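Local coordinates for membrane-bound lytic murein transglycosylase A (Burkholderia pseudomallei, PDB 6QK4), which probably cleaves the glycosidic bond between N-acetylmuramic acid and N-acetylglucosamine in peptidoglycan, forming a 1,6-anhydro ring on the muramic acid product, at residues I46-N51 and M69-L74. Numbering follows the deposited sequence.
Sequences IALRQN and MRLDDL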
ATOM      1  N   ILE A  46       6.706  15.740   5.103  1.00 20.82           N
ATOM      2  CA  ILE A  46       6.348  15.595   3.686  1.00 20.79           C
ATOM      3  C   ILE A  46       4.870  15.287   3.561  1.00 19.55           C
ATOM      4  O   ILE A  46       4.136  15.917   2.789  1.00 21.89           O
ATOM      5  CB  ILE A  46       7.218  14.510   3.017  1.00 24.19           C
ATOM      6  CG1 ILE A  46       8.668  14.991   2.890  1.00 23.95           C
ATOM      7  CG2 ILE A  46       6.718  14.153   1.627  1.00 25.01           C
ATOM      8  CD1 ILE A  46       9.711  13.926   2.537  1.00 26.89           C
ATOM      9  N   ALA A  47       4.404  14.307   4.335  1.00 20.46           N
ATOM     10  CA  ALA A  47       2.984  13.938   4.284  1.00 19.92           C
ATOM     11  C   ALA A  47       2.123  15.049   4.855  1.00 20.80           C
ATOM     12  O   ALA A  47       0.994  15.252   4.394  1.00 18.41           O
ATOM     13  CB  ALA A  47       2.732  12.623   5.040  1.00 18.51           C
ATOM     14  N   LEU A  48       2.655  15.799   5.825  1.00 18.48           N
ATOM     15  CA  LEU A  48       1.958  16.969   6.342  1.00 18.59           C
ATOM     16  C   LEU A  48       1.730  18.047   5.270  1.00 21.41           C
ATOM     17  O   LEU A  48       0.651  18.639   5.197  1.00 19.85           O
ATOM     18  CB  LEU A  48       2.739  17.559   7.541  1.00 17.67           C
ATOM     19  CG  LEU A  48       2.197  18.915   8.075  1.00 19.52           C
ATOM     20  CD1 LEU A  48       0.895  18.673   8.749  1.00 24.42           C
ATOM     21  CD2 LEU A  48       3.161  19.404   9.140  1.00 21.55           C
ATOM     22  N   ARG A  49       2.740  18.361   4.455  1.00 19.90           N
ATOM     23  CA  ARG A  49       2.511  19.353   3.405  1.00 19.94           C
ATOM     24  C   ARG A  49       1.503  18.855   2.378  1.00 22.38           C
ATOM     25  O   ARG A  49       0.679  19.636   1.890  1.00 23.85           O
ATOM     26  CB  ARG A  49       3.847  19.698   2.743  1.00 22.36           C
ATOM     27  CG  ARG A  49       4.743  20.566   3.647  1.00 26.05           C
ATOM     28  CD  ARG A  49       5.874  21.212   2.836  1.00 25.79           C
ATOM     29  NE  ARG A  49       6.667  20.215   2.122  1.00 23.54           N
ATOM     30  CZ  ARG A  49       7.663  19.531   2.683  1.00 24.38           C
ATOM     31  NH1 ARG A  49       7.969  19.771   3.933  1.00 23.49           N
ATOM     32  NH2 ARG A  49       8.366  18.617   1.992  1.00 23.33           N
ATOM     33  N   GLN A  50       1.519  17.550   2.047  1.00 22.00           N
ATOM     34  CA  GLN A  50       0.466  17.065   1.139  1.00 22.76           C
ATOM     35  C   GLN A  50      -0.897  17.227   1.787  1.00 22.63           C
ATOM     36  O   GLN A  50      -1.842  17.647   1.140  1.00 23.08           O
ATOM     37  CB  GLN A  50       0.690  15.596   0.755  1.00 21.03           C
ATOM     38  CG  GLN A  50       1.949  15.374  -0.046  1.00 26.01           C
ATOM     39  CD  GLN A  50       1.829  15.999  -1.477  1.00 33.54           C
ATOM     40  OE1 GLN A  50       0.766  16.488  -1.898  1.00 30.68           O
ATOM     41  NE2 GLN A  50       2.913  15.942  -2.217  1.00 40.89           N
ATOM     42  N   ASN A  51      -1.013  16.907   3.077  1.00 19.66           N
ATOM     43  CA  ASN A  51      -2.271  17.127   3.791  1.00 22.91           C
ATOM     44  C   ASN A  51      -2.732  18.586   3.688  1.00 23.63           C
ATOM     45  O   ASN A  51      -3.889  18.864   3.379  1.00 22.12           O
ATOM     46  CB  ASN A  51      -2.068  16.745   5.253  1.00 22.12           C
ATOM     47  CG  ASN A  51      -3.249  16.048   5.848  1.00 22.49           C
ATOM     48  OD1 ASN A  51      -3.673  14.993   5.355  1.00 21.98           O
ATOM     49  ND2 ASN A  51      -3.739  16.572   6.981  1.00 20.56           N
ATOM     50  N   MET A  69       4.288  25.111   6.860  1.00 29.25           N
ATOM     51  CA  MET A  69       5.059  25.466   5.682  1.00 29.45           C
ATOM     52  C   MET A  69       6.420  26.038   6.061  1.00 32.46           C
ATOM     53  O   MET A  69       7.297  26.141   5.193  1.00 37.61           O
ATOM     54  CB  MET A  69       4.261  26.466   4.819  1.00 36.78           C
ATOM     55  CG  MET A  69       2.978  25.901   4.256  1.00 41.12           C
ATOM     56  SD  MET A  69       3.239  24.428   3.221  1.00 48.79           S
ATOM     57  CE  MET A  69       1.933  23.383   3.797  1.00 48.49           C
ATOM     58  N   ARG A  70       6.636  26.385   7.326  1.00 30.46           N
ATOM     59  CA  ARG A  70       7.956  26.859   7.740  1.00 32.75           C
ATOM     60  C   ARG A  70       8.910  25.728   8.164  1.00 32.37           C
ATOM     61  O   ARG A  70      10.072  25.991   8.478  1.00 32.47           O
ATOM     62  CB  ARG A  70       7.789  27.917   8.854  1.00 37.25           C
ATOM     63  CG  ARG A  70       6.589  28.875   8.545  1.00 48.20           C
ATOM     64  CD  ARG A  70       6.733  30.306   9.086  1.00 56.42           C
ATOM     65  NE  ARG A  70       7.349  30.341  10.410  1.00 64.94           N
ATOM     66  CZ  ARG A  70       6.661  30.359  11.549  1.00 70.92           C
ATOM     67  NH1 ARG A  70       5.332  30.337  11.517  1.00 71.49           N
ATOM     68  NH2 ARG A  70       7.299  30.391  12.717  1.00 72.81           N
ATOM     69  N   LEU A  71       8.452  24.485   8.201  1.00 25.07           N
ATOM     70  CA  LEU A  71       9.283  23.382   8.696  1.00 21.79           C
ATOM     71  C   LEU A  71      10.075  22.751   7.569  1.00 24.44           C
ATOM     72  O   LEU A  71       9.513  22.493   6.504  1.00 29.26           O
ATOM     73  CB  LEU A  71       8.391  22.298   9.287  1.00 23.10           C
ATOM     74  CG  LEU A  71       7.505  22.766  10.438  1.00 24.23           C
ATOM     75  CD1 LEU A  71       6.613  21.649  10.828  1.00 24.99           C
ATOM     76  CD2 LEU A  71       8.371  23.250  11.647  1.00 28.92           C
ATOM     77  N   ASP A  72      11.353  22.409   7.804  1.00 22.18           N
ATOM     78  CA  ASP A  72      12.036  21.592   6.811  1.00 24.84           C
ATOM     79  C   ASP A  72      11.912  20.113   7.217  1.00 23.99           C
ATOM     80  O   ASP A  72      11.484  19.770   8.319  1.00 24.82           O
ATOM     81  CB  ASP A  72      13.500  22.033   6.666  1.00 27.45           C
ATOM     82  CG  ASP A  72      14.304  21.822   7.931  1.00 30.91           C
ATOM     83  OD1 ASP A  72      14.473  20.666   8.322  1.00 28.00           O
ATOM     84  OD2 ASP A  72      14.793  22.830   8.531  1.00 31.28           O
ATOM     85  N   ASP A  73      12.352  19.210   6.327  1.00 22.62           N
ATOM     86  CA  ASP A  73      12.159  17.793   6.564  1.00 21.47           C
ATOM     87  C   ASP A  73      13.293  17.147   7.320  1.00 21.03           C
ATOM     88  O   ASP A  73      13.227  15.944   7.639  1.00 25.73           O
ATOM     89  CB  ASP A  73      11.993  17.065   5.197  1.00 21.70           C
ATOM     90  CG  ASP A  73      10.887  17.663   4.375  1.00 25.22           C
ATOM     91  OD1 ASP A  73       9.794  17.858   4.940  1.00 26.70           O
ATOM     92  OD2 ASP A  73      11.109  17.965   3.171  1.00 25.90           O
ATOM     93  N   LEU A  74      14.333  17.903   7.689  1.00 23.14           N
ATOM     94  CA  LEU A  74      15.454  17.308   8.397  1.00 21.96           C
ATOM     95  C   LEU A  74      15.403  17.556   9.902  1.00 24.69           C
ATOM     96  O   LEU A  74      15.813  16.670  10.681  1.00 27.56           O
ATOM     97  CB  LEU A  74      16.794  17.824   7.868  1.00 28.78           C
ATOM     98  CG  LEU A  74      17.067  17.782   6.373  1.00 28.37           C
ATOM     99  CD1 LEU A  74      18.473  18.314   6.150  1.00 33.76           C
ATOM    100  CD2 LEU A  74      16.958  16.361   5.879  1.00 29.18           C
TER
HETATM  101  O   HOH W   1       7.033  21.477   5.983  1.00 37.00           O
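R49 reaches from helix 44-55 to the loop 69-74 and takes the carboxylate of D73 end-on, one nitrogen to each oxygen. NH1 of R49 lies 2.8 Å from OD1 of D73 in a nearly straight bond (161°), and NH2 of R49 gives a longer one, 3.1 Å, to OD2 of D73. Both oxygens are met on their syn sides, yet the two flat groups are twisted 41° apart. The side chain runs toward the start of the helix, and a bend at chi3 (-56°) brings the guanidinium in over the preceding turn, where one face has CA of I46 near its rim. OD1 of D73 is also held by the hydroxyl of T45. At the guanidinium edge a water accepts from NH1 and donates to the backbone O of L71. M69 points its CB away, but bends at chi2 and chi3 bring CE back to 4.0 Å from CG of R49. Beside the polar pair, CD2 of L48 and CD1 of L71 touch loosely, and both side chains pack on F82 of helix 76-86. The arrangement is a surface bidentate arginine-aspartate salt bridge beside a loose leucine contact, fastening the connection between helices 62-68 and 76-86 to helix 44-55.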